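Side-chain contacts in aspartate aminotransferase, cytoplasmic (Schizosaccharomyces pombe 972h-, PDB 6JPK), which catalyses the pyridoxal 5'-phosphate-dependent transfer of an amino group from L-aspartate to 2-oxoglutarate, giving oxaloacetate and L-glutamate: residues P47-P51 with A52-A56; R163-Y167 with E168-S172; Q311-A314 with E315-D319. The protein carries 1 engineered substitution. All coordinates share one frame; numbering follows the deposited sequence.

Contact 1: residues P47-P51 with A52-A56; sequences PWILP and AVKKA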
loop_
_atom_site.group_PDB
_atom_site.type_symbol
_atom_site.label_atom_id
_atom_site.label_comp_id
_atom_site.label_asym_id
_atom_site.label_seq_id
_atom_site.Cartn_x
_atom_site.Cartn_y
_atom_site.Cartn_z
ATOM N N PRO A 47 20.703 12.125 0.350
ATOM C CA PRO A 47 19.265 12.389 0.457
ATOM C C PRO A 47 19.029 13.714 1.164
ATOM O O PRO A 47 19.787 14.112 2.049
ATOM C CB PRO A 47 18.747 11.200 1.275
ATOM C CG PRO A 47 19.744 10.088 0.983
ATOM C CD PRO A 47 21.072 10.818 0.926
ATOM N N TRP A 48 17.988 14.422 0.743
ATOM C CA TRP A 48 17.753 15.783 1.203
ATOM C C TRP A 48 16.311 15.901 1.669
ATOM O O TRP A 48 15.394 15.911 0.846
ATOM C CB TRP A 48 18.055 16.786 0.088
ATOM C CG TRP A 48 18.077 18.220 0.533
ATOM C CD1 TRP A 48 19.004 18.817 1.330
ATOM C CD2 TRP A 48 17.127 19.242 0.184
ATOM N NE1 TRP A 48 18.696 20.145 1.505
ATOM C CE2 TRP A 48 17.547 20.428 0.810
ATOM C CE3 TRP A 48 15.963 19.263 -0.597
ATOM C CZ2 TRP A 48 16.845 21.632 0.683
ATOM C CZ3 TRP A 48 15.267 20.452 -0.720
ATOM C CH2 TRP A 48 15.715 21.622 -0.084
ATOM N N ILE A 49 16.105 16.023 2.978
ATOM C CA ILE A 49 14.764 16.257 3.505
ATOM C C ILE A 49 14.420 17.731 3.325
ATOM O O ILE A 49 15.189 18.617 3.719
ATOM C CB ILE A 49 14.669 15.832 4.980
ATOM C CG1 ILE A 49 15.044 14.356 5.142
ATOM C CG2 ILE A 49 13.240 16.060 5.505
ATOM C CD1 ILE A 49 15.313 13.961 6.595
ATOM N N LEU A 50 13.277 18.011 2.692
ATOM C CA LEU A 50 12.868 19.423 2.449
ATOM C C LEU A 50 12.591 20.115 3.789
ATOM O O LEU A 50 11.793 19.566 4.574
ATOM C CB LEU A 50 11.623 19.433 1.556
ATOM C CG LEU A 50 11.681 18.514 0.338
ATOM C CD1 LEU A 50 10.915 19.114 -0.832
ATOM C CD2 LEU A 50 13.122 18.230 -0.059
ATOM N N PRO A 51 13.222 21.270 4.042
ATOM C CA PRO A 51 12.978 21.975 5.314
ATOM C C PRO A 51 11.500 22.111 5.654
ATOM O O PRO A 51 11.113 21.911 6.810
ATOM C CB PRO A 51 13.648 23.339 5.088
ATOM C CG PRO A 51 14.753 23.044 4.083
ATOM C CD PRO A 51 14.166 21.993 3.168
ATOM N N ALA A 52 10.656 22.401 4.662
ATOM C CA ALA A 52 9.224 22.520 4.936
ATOM C C ALA A 52 8.622 21.188 5.373
ATOM O O ALA A 52 7.714 21.166 6.209
ATOM C CB ALA A 52 8.496 23.055 3.707
ATOM N N VAL A 53 9.124 20.074 4.841
ATOM C CA VAL A 53 8.593 18.770 5.221
ATOM C C VAL A 53 9.042 18.402 6.623
ATOM O O VAL A 53 8.259 17.878 7.422
ATOM C CB VAL A 53 9.009 17.700 4.190
ATOM C CG1 VAL A 53 8.884 16.292 4.778
ATOM C CG2 VAL A 53 8.177 17.844 2.921
ATOM N N LYS A 54 10.316 18.643 6.942
ATOM C CA LYS A 54 10.791 18.390 8.298
ATOM C C LYS A 54 10.024 19.240 9.299
ATOM O O LYS A 54 9.595 18.752 10.352
ATOM C CB LYS A 54 12.289 18.678 8.397
ATOM C CG LYS A 54 12.930 18.196 9.684
ATOM C CD LYS A 54 14.417 18.553 9.707
ATOM C CE LYS A 54 15.107 18.108 8.420
ATOM N NZ LYS A 54 16.399 18.824 8.158
ATOM N N LYS A 55 9.849 20.523 8.980
ATOM C CA LYS A 55 9.063 21.425 9.818
ATOM C C LYS A 55 7.632 20.915 10.008
ATOM O O LYS A 55 7.116 20.877 11.132
ATOM C CB LYS A 55 9.069 22.812 9.174
ATOM C CG LYS A 55 8.325 23.899 9.929
ATOM C CD LYS A 55 8.536 25.244 9.231
ATOM C CE LYS A 55 7.900 26.381 10.010
ATOM N NZ LYS A 55 8.468 27.686 9.572
ATOM N N ALA A 56 6.973 20.521 8.911
ATOM C CA ALA A 56 5.597 20.028 9.006
ATOM C C ALA A 56 5.506 18.764 9.859
ATOM O O ALA A 56 4.569 18.609 10.652
ATOM C CB ALA A 56 5.027 19.769 7.605
HETATM O O HOH W 1 17.394 19.346 4.947
#
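Leu50 is the N-cap of helix 51-62, and its carbonyl oxygen begins the helical hydrogen bonding by accepting from Lys54. The Lys54 N to Leu50 O bond is 2.9 Å and close to straight (165°), with the donor lying almost in line with the carbonyl bond; Val53 N reaches the same oxygen only through a weak, bent bond. One residue on, Lys55 N gives to Pro51 O. Pro51 has no N-H to satisfy, but Ala52 N does, and Asp319 OD2 from helix 310-340 accepts it, where an acid should suit the helix dipole. The charge of Lys55 is met by a salt bridge from NZ to Glu315. The Leu50 side chain is about 8 Å from that of Lys255, which probably carries the cofactor. Apolar contacts flank these bonds: Leu50 CB rests on Val53 CG2 at 4.0 Å, while Ile49, leaning on Phe66 of the second subunit, crosses Lys54 at about a right angle. Ile49 CG2 sits 4.0 Å from both CB and CE of Lys54, whose chain bends at chi3 (-50°). This bend carries NZ toward a water that donates to Ile49 O at 2.6 Å and accepts only weakly from Lys54 NZ, at 3.4 Å.

Contact 2: residues R163-Y167 with E168-S172; sequences RSFDY and EGMLS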
loop_
_atom_site.group_PDB
_atom_site.type_symbol
_atom_site.label_atom_id
_atom_site.label_comp_id
_atom_site.label_asym_id
_atom_site.label_seq_id
_atom_site.Cartn_x
_atom_site.Cartn_y
_atom_site.Cartn_z
ATOM N N ARG A 163 17.294 13.792 -31.131
ATOM C CA ARG A 163 17.323 13.898 -29.668
ATOM C C ARG A 163 16.218 14.832 -29.169
ATOM O O ARG A 163 16.455 15.806 -28.451
ATOM C CB ARG A 163 18.712 14.336 -29.185
ATOM C CG ARG A 163 19.826 13.349 -29.627
ATOM C CD ARG A 163 21.225 13.940 -29.601
ATOM N NE ARG A 163 22.240 12.890 -29.473
ATOM C CZ ARG A 163 23.551 13.101 -29.335
ATOM N NH1 ARG A 163 24.055 14.341 -29.321
ATOM N NH2 ARG A 163 24.369 12.059 -29.218
ATOM N N SER A 164 14.987 14.535 -29.574
ATOM C CA SER A 164 13.860 15.398 -29.248
ATOM C C SER A 164 12.603 14.548 -29.142
ATOM O O SER A 164 12.638 13.320 -29.301
ATOM C CB SER A 164 13.694 16.493 -30.300
ATOM O OG SER A 164 13.466 15.897 -31.572
ATOM N N PHE A 165 11.491 15.226 -28.870
ATOM C CA PHE A 165 10.181 14.598 -28.778
ATOM C C PHE A 165 9.658 14.302 -30.181
ATOM O O PHE A 165 9.615 15.191 -31.036
ATOM C CB PHE A 165 9.228 15.521 -28.002
ATOM C CG PHE A 165 7.746 15.201 -28.168
ATOM C CD1 PHE A 165 7.262 13.913 -27.997
ATOM C CD2 PHE A 165 6.844 16.212 -28.456
ATOM C CE1 PHE A 165 5.899 13.631 -28.149
ATOM C CE2 PHE A 165 5.471 15.944 -28.601
ATOM C CZ PHE A 165 5.002 14.653 -28.455
ATOM N N ASP A 166 9.266 13.046 -30.413
ATOM C CA ASP A 166 8.739 12.608 -31.709
ATOM C C ASP A 166 7.259 12.990 -31.803
ATOM O O ASP A 166 6.346 12.163 -31.730
ATOM C CB ASP A 166 8.960 11.111 -31.886
ATOM C CG ASP A 166 8.635 10.632 -33.290
ATOM O OD1 ASP A 166 8.115 11.440 -34.098
ATOM O OD2 ASP A 166 8.888 9.440 -33.581
ATOM N N TYR A 167 7.039 14.289 -31.973
ATOM C CA TYR A 167 5.684 14.831 -32.040
ATOM C C TYR A 167 4.879 14.203 -33.176
ATOM O O TYR A 167 3.727 13.792 -32.986
ATOM C CB TYR A 167 5.769 16.349 -32.196
ATOM C CG TYR A 167 4.501 17.018 -32.631
ATOM C CD1 TYR A 167 3.400 17.095 -31.779
ATOM C CD2 TYR A 167 4.401 17.591 -33.895
ATOM C CE1 TYR A 167 2.226 17.724 -32.182
ATOM C CE2 TYR A 167 3.235 18.221 -34.309
ATOM C CZ TYR A 167 2.156 18.290 -33.450
ATOM O OH TYR A 167 1.007 18.919 -33.872
ATOM N N GLU A 168 5.464 14.133 -34.374
ATOM C CA GLU A 168 4.708 13.628 -35.520
ATOM C C GLU A 168 4.375 12.147 -35.364
ATOM O O GLU A 168 3.288 11.710 -35.751
ATOM C CB GLU A 168 5.481 13.872 -36.818
ATOM C CG GLU A 168 5.693 15.357 -37.167
ATOM C CD GLU A 168 4.410 16.096 -37.559
ATOM O OE1 GLU A 168 3.432 15.444 -37.993
ATOM O OE2 GLU A 168 4.387 17.342 -37.440
ATOM N N GLY A 169 5.294 11.358 -34.799
ATOM C CA GLY A 169 4.994 9.955 -34.550
ATOM C C GLY A 169 3.904 9.750 -33.510
ATOM O O GLY A 169 3.014 8.911 -33.687
ATOM N N MET A 170 3.957 10.501 -32.405
ATOM C CA MET A 170 2.893 10.407 -31.407
ATOM C C MET A 170 1.542 10.814 -31.995
ATOM O O MET A 170 0.538 10.110 -31.832
ATOM C CB MET A 170 3.237 11.275 -30.191
ATOM C CG MET A 170 2.104 11.374 -29.164
ATOM S SD MET A 170 2.643 12.130 -27.620
ATOM C CE MET A 170 1.158 11.919 -26.600
ATOM N N LEU A 171 1.499 11.958 -32.680
ATOM C CA LEU A 171 0.254 12.423 -33.287
ATOM C C LEU A 171 -0.317 11.378 -34.239
ATOM O O LEU A 171 -1.528 11.120 -34.254
ATOM C CB LEU A 171 0.509 13.733 -34.035
ATOM C CG LEU A 171 -0.458 14.902 -33.843
ATOM C CD1 LEU A 171 -1.828 14.449 -34.182
ATOM C CD2 LEU A 171 -0.431 15.420 -32.411
ATOM N N SER A 172 0.549 10.763 -35.043
ATOM C CA SER A 172 0.077 9.801 -36.023
ATOM C C SER A 172 -0.521 8.577 -35.339
ATOM O O SER A 172 -1.553 8.055 -35.778
ATOM C CB SER A 172 1.231 9.424 -36.955
ATOM O OG SER A 172 0.862 8.355 -37.792
#
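Phe165 meets Met170 with its edge: the sulfur lies close to the ring plane, 81° off the normal, and SD is 3.6 Å from both CE1 and CZ of Phe165. The two side chains run obliquely to one another. Met170 holds CG opposite its own backbone N (chi1 173°) and stays extended beyond it, which carries the sulfur away from the helix axis to the ring edge. One face of the Phe165 ring has the backbone N of Tyr167 over its centre.

Tyr167 lies beside Leu171, both pointing the same way, and CE1 of Tyr167 touches CD2 of Leu171 at 3.5 Å. Glu168 comes in obliquely along the CD2-CE2 flank of the ring, its OE2 3.5 Å from CE2 of Tyr167, with the carboxylate plane turned 82° from the ring plane. The phenol oxygen, OH, has its polar partner in Ser204 of helix 199-211, and Leu171 packs on the same serine.

Asp166 sends its carboxylate forward to the first turn. Its OD1 accepts from Gly169 N at 2.9 Å, with the donor well above the carboxylate plane rather than in it, and its carbonyl oxygen takes the N-H of Met170 at 3.0 Å. Two N-H groups of the first turn are thus satisfied by one residue. This is an aspartate N-cap, here the centre of an inverse gamma turn, joining the edge strand 164-165 of the mixed sheet to helix 167-176, with a Met-aromatic contact beside it.

Contact 3: residues Q311-A314 with E315-D319; sequences QLFA and EWEQD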
loop_
_atom_site.group_PDB
_atom_site.type_symbol
_atom_site.label_atom_id
_atom_site.label_comp_id
_atom_site.label_asym_id
_atom_site.label_seq_id
_atom_site.Cartn_x
_atom_site.Cartn_y
_atom_site.Cartn_z
ATOM N N GLN A 311 1.774 29.639 5.034
ATOM C CA GLN A 311 3.198 29.853 5.255
ATOM C C GLN A 311 4.011 28.604 4.923
ATOM O O GLN A 311 5.046 28.692 4.255
ATOM C CB GLN A 311 3.456 30.302 6.696
ATOM C CG GLN A 311 4.917 30.643 6.915
ATOM C CD GLN A 311 5.273 30.925 8.367
ATOM O OE1 GLN A 311 4.439 31.404 9.147
ATOM N NE2 GLN A 311 6.525 30.623 8.737
ATOM N N LEU A 312 3.583 27.429 5.396
ATOM C CA LEU A 312 4.295 26.207 5.021
ATOM C C LEU A 312 4.258 25.997 3.510
ATOM O O LEU A 312 5.257 25.579 2.912
ATOM C CB LEU A 312 3.712 24.990 5.734
ATOM C CG LEU A 312 3.976 24.832 7.229
ATOM C CD1 LEU A 312 3.276 23.585 7.762
ATOM C CD2 LEU A 312 5.480 24.757 7.479
ATOM N N PHE A 313 3.120 26.303 2.879
ATOM C CA PHE A 313 3.026 26.187 1.424
ATOM C C PHE A 313 4.083 27.052 0.746
ATOM O O PHE A 313 4.785 26.590 -0.160
ATOM C CB PHE A 313 1.625 26.572 0.939
ATOM C CG PHE A 313 1.356 26.223 -0.512
ATOM C CD1 PHE A 313 1.800 27.047 -1.550
ATOM C CD2 PHE A 313 0.623 25.089 -0.839
ATOM C CE1 PHE A 313 1.541 26.716 -2.893
ATOM C CE2 PHE A 313 0.357 24.766 -2.175
ATOM C CZ PHE A 313 0.812 25.584 -3.191
ATOM N N ALA A 314 4.210 28.310 1.182
ATOM C CA ALA A 314 5.215 29.201 0.609
ATOM C C ALA A 314 6.630 28.680 0.852
ATOM O O ALA A 314 7.502 28.804 -0.016
ATOM C CB ALA A 314 5.064 30.611 1.188
ATOM N N GLU A 315 6.886 28.124 2.038
ATOM C CA GLU A 315 8.212 27.579 2.313
ATOM C C GLU A 315 8.473 26.329 1.486
ATOM O O GLU A 315 9.597 26.111 1.021
ATOM C CB GLU A 315 8.357 27.302 3.810
ATOM C CG GLU A 315 8.304 28.618 4.623
ATOM C CD GLU A 315 8.169 28.421 6.119
ATOM O OE1 GLU A 315 8.446 27.305 6.599
ATOM O OE2 GLU A 315 7.808 29.405 6.821
ATOM N N TRP A 316 7.444 25.505 1.277
ATOM C CA TRP A 316 7.590 24.361 0.384
ATOM C C TRP A 316 7.957 24.815 -1.026
ATOM O O TRP A 316 8.822 24.207 -1.673
ATOM C CB TRP A 316 6.305 23.528 0.383
ATOM C CG TRP A 316 6.291 22.359 -0.583
ATOM C CD1 TRP A 316 7.269 21.407 -0.754
ATOM C CD2 TRP A 316 5.229 22.008 -1.489
ATOM N NE1 TRP A 316 6.879 20.497 -1.721
ATOM C CE2 TRP A 316 5.635 20.844 -2.183
ATOM C CE3 TRP A 316 3.977 22.570 -1.781
ATOM C CZ2 TRP A 316 4.831 20.225 -3.149
ATOM C CZ3 TRP A 316 3.176 21.951 -2.755
ATOM C CH2 TRP A 316 3.616 20.798 -3.426
ATOM N N GLU A 317 7.330 25.895 -1.512
ATOM C CA GLU A 317 7.663 26.401 -2.846
ATOM C C GLU A 317 9.121 26.839 -2.929
ATOM O O GLU A 317 9.767 26.664 -3.973
ATOM C CB GLU A 317 6.740 27.563 -3.232
ATOM C CG GLU A 317 5.335 27.116 -3.654
ATOM C CD GLU A 317 4.434 28.297 -3.988
ATOM O OE1 GLU A 317 4.417 29.278 -3.198
ATOM O OE2 GLU A 317 3.758 28.245 -5.043
ATOM N N GLN A 318 9.656 27.417 -1.844
ATOM C CA GLN A 318 11.093 27.682 -1.782
ATOM C C GLN A 318 11.910 26.395 -1.898
ATOM O O GLN A 318 12.947 26.375 -2.570
ATOM C CB GLN A 318 11.452 28.417 -0.487
ATOM C CG GLN A 318 11.047 29.870 -0.489
ATOM C CD GLN A 318 11.501 30.576 -1.755
ATOM O OE1 GLN A 318 12.698 30.634 -2.057
ATOM N NE2 GLN A 318 10.540 31.094 -2.521
ATOM N N ASP A 319 11.489 25.322 -1.222
ATOM C CA ASP A 319 12.211 24.053 -1.337
ATOM C C ASP A 319 12.149 23.493 -2.763
ATOM O O ASP A 319 13.131 22.924 -3.255
ATOM C CB ASP A 319 11.657 23.022 -0.348
ATOM C CG ASP A 319 11.790 23.457 1.128
ATOM O OD1 ASP A 319 12.524 24.421 1.448
ATOM O OD2 ASP A 319 11.145 22.811 1.981
HETATM O O HOH W 2 7.767 30.987 -1.489
#
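Phe313 offers one ring face to the edge of the Trp316 indole, whose CE3 stands 4.2 Å above the phenyl plane, offset toward the rim. The planes are 85° apart and the phenyl and six-membered indole centroids are 5.6 Å from each other, a T-shaped stack made one turn apart along helix 310-340. Phe313 holds CG opposite its backbone N (chi1 -169°), which swings the phenyl to the side of the helix where it meets the indole, and Leu230 of helix 230-233 packs against both rings. The indole N-H, NE1, is satisfied by Asn256 O.

The edge of the same phenyl ring receives a carboxylate: Glu317 OE2 sits near the ring plane, 3.4 Å from CE1 of Phe313. An anionic oxygen at the rim faces the partly positive ring hydrogens, so the approach is probably mildly favourable. Arg89 gives that carboxylate a long, weak ion pair.

Round the helix, Gln311 and Glu315 are joined i to i+4. Gln311 NE2 donates to Glu315 OE2 at 2.6 Å, close to the amide plane and almost along the C-O axis of the acceptor, though the two flat groups are turned 59° against each other. Glu315 N in turn gives to Gln311 O at 2.9 Å. Near the end of the segment a water donates to Ala314 O and accepts from Gln318 NE2 at 3.0 Å.

With OE2 accepting from the Gln311 amide and OE1 paired with Lys55, the Glu315 carboxylate should be limited in its rotation, and the lysine's charge probably helps keep it ionised.

From the N terminus, contact 1 comes first, where the loop after strand 33-34 turns into helix 51-62. Contact 2 follows at the junction of edge strand 164-165 and helix 167-176, and contact 3 lies within the opening turns of the long helix 310-340. Each closes a short local turn, and the three follow in series, with no nesting or crossing. Contacts 1 and 3 meet directly, their centres 10 Å apart: Asp319 and Glu315 bind the start of helix 51-62 to helix 310-340. Contact 2 stands apart, its centre 38 Å from that of contact 1, on the far side of the chain's centre, where it joins edge strand 164-165 to helix 167-176, which packs on helix 199-211.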